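Transcriptional regulator fur family (Xanthomonas campestris pv. campestris, PDB 7DH8) probably represses zinc-uptake genes as a zinc-activated, dimeric DNA-binding transcription factor of the Fur family. Local coordinates at residues A[57-62]-A[97-102]; A[50-55]-A[63-68]; A[43-48]-A[84-89]; A[38-43]-A[93-98]. One frame throughout, in Å; residues are numbered along the deposited sequence.

How the contacts relate
All four contacts lie in the probable winged-helix, DNA-binding part of the chain, and each is partly buried. Contacts 2 and 3 join helix to helix and share helix 44-56, which meets helix 62-69 in the first and helix 80-92 in the second. Contact 2 is apolar side-chain packing without a polar bond; contact 3, with one buried residue of four against two in contact 2, adds a cation-pi pair. Contacts 1 and 4 bring loops to strand 96-99 and its flanks; the zinc ligand His-97 lies in both second segments but touches neither loop. Contact 1 ends in a lysine-to-carbonyl bond, whereas contact 4 sets a leucine against an amide and a ring edge. Contacts 3 and 4 meet around Phe-89.

Contact 1 (A[57-62]-A[97-102]); sequences GKPVKA and HKLESV. With ZN (zinc ion), chain B.
Pro-59 and Lys-61, in the loop that leads into helix 62-69, reach the last residue of strand 96-99 and the turn after it, at Leu-99 and Val-102. At the start of 97-102, His-97 takes no part in the packing on the loop; its NE2 binds the zinc ion at 2.0 Å, in a site completed by Cys-108, His-116 and Glu-131. Two residues on, Leu-99 faces the loop. Its CD1 methyl lies 3.8 Å from Pro-59 CG, the two side chains meeting at a slant; the proline ring presents a fixed apolar surface to the branched leucine. Val-106 of strand 104-107 touches both residues, and Phe-120 also packs on Leu-99, so this small patch belongs to a wider apolar layer. The chain then turns, with a weak bond from Val-102 N to Leu-99 O, and at Glu-100 and Ser-101 it packs against the second subunit. The first side-chain bond of Val-102 points toward the loop, but its carbonyl makes the polar contact: Lys-61 NZ donates to Val-102 O at 2.9 Å. The C=O...N angle is 146°, with the ammonium tilted 23° from the carbonyl plane. A bend at chi2 (-90°) redirects the lysine chain before it runs extended to NZ, which also bonds Asn-103 O. Lysine suits this place because it has the length to span the gap and several N-H groups at its tip. Two consecutive carbonyls thus share one ammonium group, tying the loop before helix 62-69 to the wing by charge-assisted hydrogen bonds beside a modest apolar touch.

Contact 2 (A[50-55]-A[63-68]); sequences LRLIAD and YELLDW
The indole of Trp-68 meets Leu-52 obliquely, neither squarely over a face nor squarely at an edge. On one face the ring leans over its own helix: Glu-64 O stands 3.1 Å above the plane near the rim, and Leu-65 CA lies over the same face, also near the rim but higher. The six-membered part reaches across to helix 44-56, where CE3 comes 4.2 Å from Leu-52 CB and CZ3 passes 4.0 Å from Leu-52 O. Val-60, from the loop between the helices, also packs on the indole. Leu-52 and Trp-68 run past one another in opposite senses, so that the leucine ends near the root of the tryptophan, CD1 lying 3.8 Å from Trp-68 CB and close to its carbonyl oxygen as well. Leucine suits this place because its branch carries CD1 to the foot of the tryptophan while CB stays beside the ring.

Leu-65 is the buried partner one turn earlier. With its CG set opposite the backbone N (chi1 167°), it brings CD1 within 4.1 Å of Leu-52 CB, and the same methyl touches Ile-53 CG1 at 4.2 Å. One methyl therefore sits against two successive residues of the neighbouring helix, and Ile-53 extends the apolar layer to Leu-87 of helix 80-92. The helix axes stay 10.4 Å apart at closest and their directions diverge by 117°, a wide spacing that bulky side chains fill. Two helices joined by a short loop and packed steeply across each other, with helix 80-92 against them, form the three-helix core of a winged-helix domain.

Contact 3 (A[43-48]-A[84-89]); sequences TPIRAN and YRALDF
Ile-45 and Arg-46, in the first turn of helix 44-56, pack on Ala-86 and Phe-89 of helix 80-92, the probable recognition helix of the winged-helix fold. Just before them Thr-43 is the N-cap: its OG1 accepts from Arg-46 N at 3.1 Å, a nearly straight bond (169°) that closes the first turn, as the short hydroxyl side chain of threonine readily does. Ile-45 then offers its CG2 methyl to Ala-86 CB at 3.7 Å. Alanine fits because the backbones come very near here, the CA atoms of Arg-46 and Ala-86 lying 4.9 Å apart.

Arg-46 carries most of the contact. Its CG rests on the same alanine methyl, and from there the chain runs extended to NE, crossing Phe-89 so that CD and then the guanidinium lie over one face of the ring. CZ stands 3.7 Å from the centroid of the Phe-89 ring in a cation-pi interaction, to which CD adds a CH-pi contact. The guanidinium is tilted 31° to the ring, so it is not a flat stack. NH1 makes a weak hydrogen bond to Arg-41 O. Closest of all to the ring is the nitrogen within the side chain, Arg-46 NE, 3.2 Å from Phe-89 CG.

Contact 4 (A[38-43]-A[93-98]); sequences RGLRLT and NGFVHK. With ZN (zinc ion), chain B.
A Schellman motif ends helix 80-92 where Leu-40 meets Asn-93 and Phe-95, at the passage from the probable recognition helix of this winged-helix fold into strand 96-99 of the wing. Gly-94, with its positive phi of 73°, is the C-prime residue; its N bonds back to Met-91 O and Phe-95 N to Leu-90 O. A residue without a side chain adopts such a backbone turn at little cost.

Asn-93, just before it, comes toward Leu-40 from the opposite direction. Its amide has two neighbours of different kinds. ND2 donates to Phe-89 O in the last part of the helix, which fixes the rotation of the group, and OD1 is thereby presented to the leucine, 3.5 Å from Leu-40 CD1 and equally 3.5 Å from CD2. The oxygen thus nests between the two methyls in van der Waals contact. Asparagine suits a helix end in this way, since its short amide can bond a carbonyl of the last turn.

Phe-95 is buried, packed also against Val-31 and Pro-111, and its backbone bonds that of the zinc ligand Cys-108. Two residues later His-97 joins the same zinc site, so the turn leads directly from the helix to the metal. Leu-40, in the loop ahead of helix 44-56, also packs on Phe-89. Over the centre of one face of the Phe-95 ring stands Asn-93 O, 3.8 Å above the plane, while at the ring's edge, close to its plane, Leu-40 CD1 lies 4.4 Å from Phe-95 CE2.

Contact 1 (A[57-62]-A[97-102])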
# COMPACT_ATOMS: atom_id res chain seq x y z
N GLY A 57 -7.28 17.32 -7.65
CA GLY A 57 -5.89 17.37 -8.09
C GLY A 57 -4.84 17.19 -7.00
O GLY A 57 -3.70 17.64 -7.16
N LYS A 58 -5.21 16.62 -5.87
CA LYS A 58 -4.35 15.87 -4.97
C LYS A 58 -5.23 14.79 -4.39
O LYS A 58 -6.46 14.92 -4.44
CB LYS A 58 -3.78 16.77 -3.85
CG LYS A 58 -2.80 17.85 -4.28
CD LYS A 58 -1.33 17.40 -4.28
CE LYS A 58 -0.39 18.54 -4.76
NZ LYS A 58 0.20 19.26 -3.56
N PRO A 59 -4.66 13.71 -3.81
CA PRO A 59 -5.52 12.68 -3.21
C PRO A 59 -6.37 13.27 -2.10
O PRO A 59 -5.91 14.11 -1.32
CB PRO A 59 -4.54 11.65 -2.65
CG PRO A 59 -3.34 11.74 -3.62
CD PRO A 59 -3.26 13.25 -3.91
N VAL A 60 -7.61 12.82 -2.04
CA VAL A 60 -8.61 13.38 -1.14
C VAL A 60 -8.82 12.42 0.02
O VAL A 60 -8.99 11.22 -0.20
CB VAL A 60 -9.92 13.60 -1.90
CG1 VAL A 60 -11.04 14.12 -0.96
CG2 VAL A 60 -9.68 14.52 -3.06
N LYS A 61 -8.82 12.95 1.26
CA LYS A 61 -9.18 12.16 2.41
C LYS A 61 -10.69 11.99 2.47
O LYS A 61 -11.45 12.87 2.06
CB LYS A 61 -8.69 12.82 3.70
CG LYS A 61 -7.17 12.87 3.76
CD LYS A 61 -6.75 11.61 4.44
CE LYS A 61 -5.32 11.29 4.28
NZ LYS A 61 -5.08 10.10 5.12
N ALA A 62 -11.13 10.84 3.00
CA ALA A 62 -12.57 10.63 3.13
C ALA A 62 -13.24 11.76 3.91
O ALA A 62 -14.31 12.22 3.51
CB ALA A 62 -12.85 9.28 3.79
N HIS A 97 -9.59 5.36 -7.24
CA HIS A 97 -8.63 4.46 -6.65
C HIS A 97 -8.38 4.90 -5.23
O HIS A 97 -8.24 6.10 -4.98
CB HIS A 97 -7.28 4.44 -7.40
CG HIS A 97 -7.39 3.96 -8.82
ND1 HIS A 97 -7.43 2.62 -9.14
CD2 HIS A 97 -7.44 4.63 -10.00
CE1 HIS A 97 -7.53 2.48 -10.45
NE2 HIS A 97 -7.51 3.69 -11.00
N LYS A 98 -8.29 3.94 -4.32
CA LYS A 98 -7.82 4.23 -2.99
C LYS A 98 -6.33 3.97 -2.96
O LYS A 98 -5.89 2.86 -3.28
CB LYS A 98 -8.51 3.37 -1.93
CG LYS A 98 -8.11 3.83 -0.46
CD LYS A 98 -8.70 2.85 0.58
CE LYS A 98 -8.03 2.99 1.97
NZ LYS A 98 -8.77 2.15 3.00
N LEU A 99 -5.56 4.99 -2.60
CA LEU A 99 -4.11 4.86 -2.42
C LEU A 99 -3.83 4.38 -1.01
O LEU A 99 -4.03 5.12 -0.05
CB LEU A 99 -3.44 6.20 -2.67
CG LEU A 99 -3.71 6.66 -4.11
CD1 LEU A 99 -3.13 8.05 -4.34
CD2 LEU A 99 -3.18 5.61 -5.17
N GLU A 100 -3.33 3.15 -0.88
CA GLU A 100 -3.21 2.58 0.46
C GLU A 100 -2.14 3.23 1.29
O GLU A 100 -2.28 3.26 2.51
CB GLU A 100 -2.92 1.08 0.37
CG GLU A 100 -3.93 0.38 -0.43
CD GLU A 100 -5.17 0.05 0.38
OE1 GLU A 100 -5.11 0.23 1.61
OE2 GLU A 100 -6.19 -0.37 -0.21
N SER A 101 -1.05 3.73 0.68
CA SER A 101 -0.00 4.25 1.56
C SER A 101 -0.28 5.66 2.09
O SER A 101 0.42 6.10 3.01
CB SER A 101 1.37 4.23 0.86
OG SER A 101 1.37 5.09 -0.25
N VAL A 102 -1.25 6.39 1.53
CA VAL A 102 -1.62 7.69 2.09
C VAL A 102 -3.07 7.74 2.54
O VAL A 102 -3.51 8.80 2.99
CB VAL A 102 -1.34 8.86 1.11
CG1 VAL A 102 0.16 9.09 0.97
CG2 VAL A 102 -2.03 8.63 -0.23
ZN ZN B . -7.37 3.90 -13.00

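Contact 2 (A[50-55]-A[63-68])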
# COMPACT_ATOMS: atom_id res chain seq x y z
N LEU A 50 -17.80 11.82 -7.34
CA LEU A 50 -16.81 11.63 -8.38
C LEU A 50 -16.27 12.96 -8.84
O LEU A 50 -15.05 13.14 -8.95
CB LEU A 50 -17.43 10.87 -9.57
CG LEU A 50 -16.53 10.79 -10.80
CD1 LEU A 50 -15.26 9.99 -10.49
CD2 LEU A 50 -17.26 10.19 -11.99
N ARG A 51 -17.18 13.92 -9.08
CA ARG A 51 -16.77 15.25 -9.53
C ARG A 51 -15.84 15.92 -8.52
O ARG A 51 -14.81 16.50 -8.90
CB ARG A 51 -18.01 16.12 -9.78
CG ARG A 51 -17.68 17.50 -10.35
CD ARG A 51 -18.84 18.50 -10.16
NE ARG A 51 -20.15 17.85 -10.15
CZ ARG A 51 -20.74 17.30 -11.21
NH1 ARG A 51 -20.15 17.31 -12.41
NH2 ARG A 51 -21.93 16.72 -11.07
N LEU A 52 -16.20 15.89 -7.23
CA LEU A 52 -15.35 16.47 -6.21
C LEU A 52 -13.96 15.83 -6.20
O LEU A 52 -12.94 16.53 -6.10
CB LEU A 52 -16.00 16.32 -4.82
CG LEU A 52 -17.21 17.26 -4.55
CD1 LEU A 52 -17.87 16.92 -3.19
CD2 LEU A 52 -16.83 18.74 -4.65
N ILE A 53 -13.88 14.50 -6.29
CA ILE A 53 -12.56 13.88 -6.23
C ILE A 53 -11.75 14.26 -7.47
O ILE A 53 -10.59 14.66 -7.37
CB ILE A 53 -12.67 12.35 -6.04
CG1 ILE A 53 -13.29 12.00 -4.69
CG2 ILE A 53 -11.29 11.60 -6.25
CD1 ILE A 53 -13.71 10.55 -4.57
N ALA A 54 -12.39 14.23 -8.64
CA ALA A 54 -11.71 14.55 -9.89
C ALA A 54 -11.18 15.99 -9.92
O ALA A 54 -10.15 16.26 -10.53
CB ALA A 54 -12.65 14.31 -11.07
N ASP A 55 -11.86 16.91 -9.25
CA ASP A 55 -11.53 18.33 -9.25
C ASP A 55 -10.41 18.70 -8.28
O ASP A 55 -9.86 19.80 -8.39
CB ASP A 55 -12.74 19.18 -8.84
CG ASP A 55 -13.51 19.74 -10.01
OD1 ASP A 55 -12.97 19.76 -11.15
OD2 ASP A 55 -14.67 20.20 -9.78
N TYR A 63 -12.67 12.18 5.05
CA TYR A 63 -13.34 13.27 5.79
C TYR A 63 -13.32 14.60 5.03
O TYR A 63 -14.17 15.47 5.27
CB TYR A 63 -12.72 13.47 7.16
CG TYR A 63 -11.31 14.01 7.12
CD1 TYR A 63 -11.07 15.37 6.92
CD2 TYR A 63 -10.22 13.16 7.28
CE1 TYR A 63 -9.79 15.83 6.88
CE2 TYR A 63 -8.93 13.63 7.25
CZ TYR A 63 -8.74 14.96 7.06
OH TYR A 63 -7.46 15.48 7.04
N GLU A 64 -12.37 14.80 4.14
CA GLU A 64 -12.45 16.01 3.32
C GLU A 64 -13.59 15.91 2.34
O GLU A 64 -14.26 16.89 2.04
CB GLU A 64 -11.13 16.21 2.55
CG GLU A 64 -10.00 16.61 3.42
CD GLU A 64 -8.72 16.62 2.64
OE1 GLU A 64 -8.64 15.83 1.66
OE2 GLU A 64 -7.82 17.41 3.00
N LEU A 65 -13.80 14.72 1.78
CA LEU A 65 -14.88 14.58 0.81
C LEU A 65 -16.22 14.86 1.48
O LEU A 65 -17.10 15.49 0.89
CB LEU A 65 -14.83 13.17 0.21
CG LEU A 65 -16.01 12.67 -0.60
CD1 LEU A 65 -16.08 13.47 -1.91
CD2 LEU A 65 -15.83 11.16 -0.88
N LEU A 66 -16.39 14.38 2.71
CA LEU A 66 -17.65 14.65 3.40
C LEU A 66 -17.86 16.12 3.67
O LEU A 66 -18.94 16.65 3.41
CB LEU A 66 -17.72 13.89 4.71
CG LEU A 66 -18.45 12.64 4.32
CD1 LEU A 66 -17.39 11.62 3.78
CD2 LEU A 66 -19.28 12.16 5.46
N ASP A 67 -16.84 16.78 4.23
CA ASP A 67 -16.85 18.25 4.32
C ASP A 67 -17.32 18.88 3.03
O ASP A 67 -18.29 19.64 3.03
CB ASP A 67 -15.47 18.80 4.71
CG ASP A 67 -15.21 18.71 6.19
OD1 ASP A 67 -16.18 18.85 6.98
OD2 ASP A 67 -14.03 18.48 6.57
N TRP A 68 -16.68 18.55 1.89
CA TRP A 68 -17.04 19.24 0.65
C TRP A 68 -18.39 18.83 0.07
O TRP A 68 -18.96 19.55 -0.77
CB TRP A 68 -16.07 18.91 -0.49
CG TRP A 68 -14.62 19.14 -0.17
CD1 TRP A 68 -14.13 19.93 0.82
CD2 TRP A 68 -13.49 18.56 -0.81
NE1 TRP A 68 -12.77 19.89 0.83
CE2 TRP A 68 -12.35 19.07 -0.17
CE3 TRP A 68 -13.33 17.69 -1.90
CZ2 TRP A 68 -11.07 18.71 -0.55
CZ3 TRP A 68 -12.05 17.35 -2.28
CH2 TRP A 68 -10.93 17.86 -1.60

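Contact 3 (A[43-48]-A[84-89])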
# COMPACT_ATOMS: atom_id res chain seq x y z
N THR A 43 -25.89 7.95 -9.97
CA THR A 43 -26.78 8.82 -9.23
C THR A 43 -26.14 10.20 -9.05
O THR A 43 -24.92 10.34 -9.09
CB THR A 43 -27.12 8.23 -7.85
OG1 THR A 43 -25.99 8.35 -6.98
CG2 THR A 43 -27.53 6.76 -7.94
N PRO A 44 -26.96 11.24 -8.84
CA PRO A 44 -26.39 12.56 -8.52
C PRO A 44 -25.38 12.52 -7.40
O PRO A 44 -24.36 13.23 -7.45
CB PRO A 44 -27.62 13.39 -8.12
CG PRO A 44 -28.79 12.43 -8.15
CD PRO A 44 -28.41 11.30 -9.04
N ILE A 45 -25.62 11.70 -6.39
CA ILE A 45 -24.68 11.60 -5.28
C ILE A 45 -23.35 11.01 -5.75
O ILE A 45 -22.29 11.53 -5.42
CB ILE A 45 -25.27 10.74 -4.15
CG1 ILE A 45 -26.48 11.44 -3.52
CG2 ILE A 45 -24.22 10.45 -3.09
CD1 ILE A 45 -27.28 10.57 -2.58
N ARG A 46 -23.40 9.93 -6.53
CA ARG A 46 -22.16 9.36 -7.04
C ARG A 46 -21.45 10.33 -7.98
O ARG A 46 -20.21 10.32 -8.07
CB ARG A 46 -22.45 8.05 -7.78
CG ARG A 46 -22.89 6.94 -6.91
CD ARG A 46 -23.74 5.98 -7.73
NE ARG A 46 -23.83 4.68 -7.08
CZ ARG A 46 -24.75 3.77 -7.39
NH1 ARG A 46 -25.63 4.03 -8.34
NH2 ARG A 46 -24.77 2.61 -6.75
N ALA A 47 -22.22 11.13 -8.71
CA ALA A 47 -21.64 12.07 -9.66
C ALA A 47 -20.96 13.22 -8.93
O ALA A 47 -19.87 13.67 -9.33
CB ALA A 47 -22.72 12.59 -10.61
N ASN A 48 -21.59 13.71 -7.85
CA ASN A 48 -21.00 14.79 -7.07
C ASN A 48 -19.79 14.32 -6.30
O ASN A 48 -18.83 15.09 -6.12
CB ASN A 48 -22.04 15.40 -6.12
CG ASN A 48 -21.56 16.71 -5.51
OD1 ASN A 48 -20.98 17.56 -6.20
ND2 ASN A 48 -21.80 16.88 -4.21
N TYR A 84 -20.60 7.52 1.70
CA TYR A 84 -19.60 6.44 1.78
C TYR A 84 -19.97 5.27 0.87
O TYR A 84 -19.08 4.58 0.35
CB TYR A 84 -19.42 6.00 3.23
CG TYR A 84 -18.64 7.04 4.03
CD1 TYR A 84 -17.36 7.42 3.64
CD2 TYR A 84 -19.19 7.64 5.16
CE1 TYR A 84 -16.64 8.36 4.36
CE2 TYR A 84 -18.48 8.58 5.88
CZ TYR A 84 -17.20 8.94 5.49
OH TYR A 84 -16.48 9.89 6.20
N ARG A 85 -21.26 5.03 0.65
CA ARG A 85 -21.64 3.99 -0.30
C ARG A 85 -21.46 4.44 -1.74
O ARG A 85 -21.14 3.62 -2.61
CB ARG A 85 -23.07 3.54 -0.03
CG ARG A 85 -23.10 2.48 1.06
CD ARG A 85 -24.48 1.87 1.22
NE ARG A 85 -25.47 2.88 1.54
CZ ARG A 85 -25.75 3.27 2.78
NH1 ARG A 85 -25.09 2.73 3.80
NH2 ARG A 85 -26.69 4.19 3.00
N ALA A 86 -21.63 5.74 -2.01
CA ALA A 86 -21.29 6.25 -3.34
C ALA A 86 -19.80 6.08 -3.63
O ALA A 86 -19.41 5.64 -4.72
CB ALA A 86 -21.73 7.73 -3.46
N LEU A 87 -18.95 6.39 -2.65
CA LEU A 87 -17.52 6.12 -2.80
C LEU A 87 -17.23 4.63 -3.05
O LEU A 87 -16.45 4.30 -3.95
CB LEU A 87 -16.77 6.60 -1.56
CG LEU A 87 -15.23 6.57 -1.59
CD1 LEU A 87 -14.65 7.41 -2.72
CD2 LEU A 87 -14.72 7.08 -0.29
N ASP A 88 -17.83 3.72 -2.26
CA ASP A 88 -17.63 2.29 -2.52
C ASP A 88 -17.98 1.92 -3.97
O ASP A 88 -17.27 1.15 -4.61
CB ASP A 88 -18.48 1.44 -1.59
CG ASP A 88 -18.02 1.50 -0.13
OD1 ASP A 88 -16.82 1.67 0.15
OD2 ASP A 88 -18.89 1.35 0.75
N PHE A 89 -19.11 2.42 -4.47
CA PHE A 89 -19.53 2.14 -5.83
C PHE A 89 -18.46 2.59 -6.81
O PHE A 89 -18.04 1.82 -7.69
CB PHE A 89 -20.86 2.82 -6.12
CG PHE A 89 -21.18 2.93 -7.57
CD1 PHE A 89 -21.83 1.90 -8.22
CD2 PHE A 89 -20.83 4.06 -8.30
CE1 PHE A 89 -22.12 1.99 -9.56
CE2 PHE A 89 -21.11 4.16 -9.64
CZ PHE A 89 -21.76 3.13 -10.27

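Contact 4 (A[38-43]-A[93-98])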
# COMPACT_ATOMS: atom_id res chain seq x y z
N ARG A 38 -23.16 -0.57 -19.23
CA ARG A 38 -23.04 -1.79 -18.43
C ARG A 38 -24.18 -1.74 -17.43
O ARG A 38 -24.92 -0.77 -17.39
CB ARG A 38 -21.66 -2.02 -17.83
CG ARG A 38 -21.08 -3.36 -18.23
CD ARG A 38 -21.77 -4.48 -17.48
NE ARG A 38 -21.74 -5.75 -18.19
CZ ARG A 38 -22.50 -6.82 -17.93
NH1 ARG A 38 -23.39 -6.82 -16.96
NH2 ARG A 38 -22.37 -7.90 -18.67
N GLY A 39 -24.26 -2.67 -16.50
CA GLY A 39 -25.42 -2.64 -15.59
C GLY A 39 -25.67 -1.31 -14.90
O GLY A 39 -26.82 -0.88 -14.87
N LEU A 40 -24.64 -0.58 -14.50
CA LEU A 40 -24.82 0.52 -13.54
C LEU A 40 -25.28 1.90 -13.96
O LEU A 40 -25.36 2.19 -15.16
CB LEU A 40 -23.45 0.55 -12.86
CG LEU A 40 -22.35 -0.21 -13.59
CD1 LEU A 40 -21.07 0.60 -13.62
CD2 LEU A 40 -22.11 -1.56 -12.96
N ARG A 41 -25.63 2.67 -12.95
CA ARG A 41 -26.04 4.09 -13.10
C ARG A 41 -25.45 5.11 -12.14
O ARG A 41 -25.35 4.84 -10.96
CB ARG A 41 -27.56 4.08 -12.90
CG ARG A 41 -28.34 4.04 -14.20
CD ARG A 41 -29.42 2.96 -14.30
NE ARG A 41 -30.48 3.23 -13.36
CZ ARG A 41 -31.07 2.32 -12.61
NH1 ARG A 41 -30.72 1.05 -12.72
NH2 ARG A 41 -32.00 2.68 -11.76
N LEU A 42 -25.13 6.28 -12.65
CA LEU A 42 -24.45 7.28 -11.83
C LEU A 42 -25.46 8.25 -11.21
O LEU A 42 -25.84 9.24 -11.83
CB LEU A 42 -23.42 8.00 -12.69
CG LEU A 42 -22.19 8.57 -11.94
CD1 LEU A 42 -21.13 7.47 -11.57
CD2 LEU A 42 -21.57 9.68 -12.75
N THR A 43 -25.89 7.95 -9.97
CA THR A 43 -26.78 8.82 -9.23
C THR A 43 -26.14 10.20 -9.05
O THR A 43 -24.92 10.34 -9.09
CB THR A 43 -27.12 8.23 -7.85
OG1 THR A 43 -25.99 8.35 -6.98
CG2 THR A 43 -27.53 6.76 -7.94
N ASN A 93 -16.13 -0.25 -9.22
CA ASN A 93 -16.21 -0.10 -10.67
C ASN A 93 -14.99 0.59 -11.27
O ASN A 93 -15.00 0.92 -12.46
CB ASN A 93 -17.47 0.67 -11.01
CG ASN A 93 -18.71 -0.12 -10.66
OD1 ASN A 93 -19.05 -1.07 -11.36
ND2 ASN A 93 -19.37 0.23 -9.56
N GLY A 94 -13.96 0.84 -10.47
CA GLY A 94 -12.71 1.35 -10.99
C GLY A 94 -12.71 2.79 -11.43
O GLY A 94 -11.79 3.19 -12.17
N PHE A 95 -13.68 3.60 -11.00
CA PHE A 95 -13.65 5.03 -11.31
C PHE A 95 -12.82 5.85 -10.32
O PHE A 95 -12.48 6.98 -10.61
CB PHE A 95 -15.07 5.59 -11.37
CG PHE A 95 -15.96 4.85 -12.34
CD1 PHE A 95 -15.64 4.83 -13.71
CD2 PHE A 95 -17.08 4.17 -11.91
CE1 PHE A 95 -16.44 4.17 -14.61
CE2 PHE A 95 -17.89 3.51 -12.82
CZ PHE A 95 -17.57 3.50 -14.17
N VAL A 96 -12.51 5.29 -9.15
CA VAL A 96 -11.77 5.98 -8.10
C VAL A 96 -10.81 4.95 -7.54
O VAL A 96 -11.16 3.77 -7.44
CB VAL A 96 -12.71 6.51 -7.00
CG1 VAL A 96 -11.96 6.65 -5.62
CG2 VAL A 96 -13.40 7.82 -7.45
N HIS A 97 -9.59 5.36 -7.24
CA HIS A 97 -8.63 4.46 -6.65
C HIS A 97 -8.38 4.90 -5.23
O HIS A 97 -8.24 6.10 -4.98
CB HIS A 97 -7.28 4.44 -7.40
CG HIS A 97 -7.39 3.96 -8.82
ND1 HIS A 97 -7.43 2.62 -9.14
CD2 HIS A 97 -7.44 4.63 -10.00
CE1 HIS A 97 -7.53 2.48 -10.45
NE2 HIS A 97 -7.51 3.69 -11.00
N LYS A 98 -8.29 3.94 -4.32
CA LYS A 98 -7.82 4.23 -2.99
C LYS A 98 -6.33 3.97 -2.96
O LYS A 98 -5.89 2.86 -3.28
CB LYS A 98 -8.51 3.37 -1.93
CG LYS A 98 -8.11 3.83 -0.46
CD LYS A 98 -8.70 2.85 0.58
CE LYS A 98 -8.03 2.99 1.97
NZ LYS A 98 -8.77 2.15 3.00
ZN ZN B . -7.37 3.90 -13.00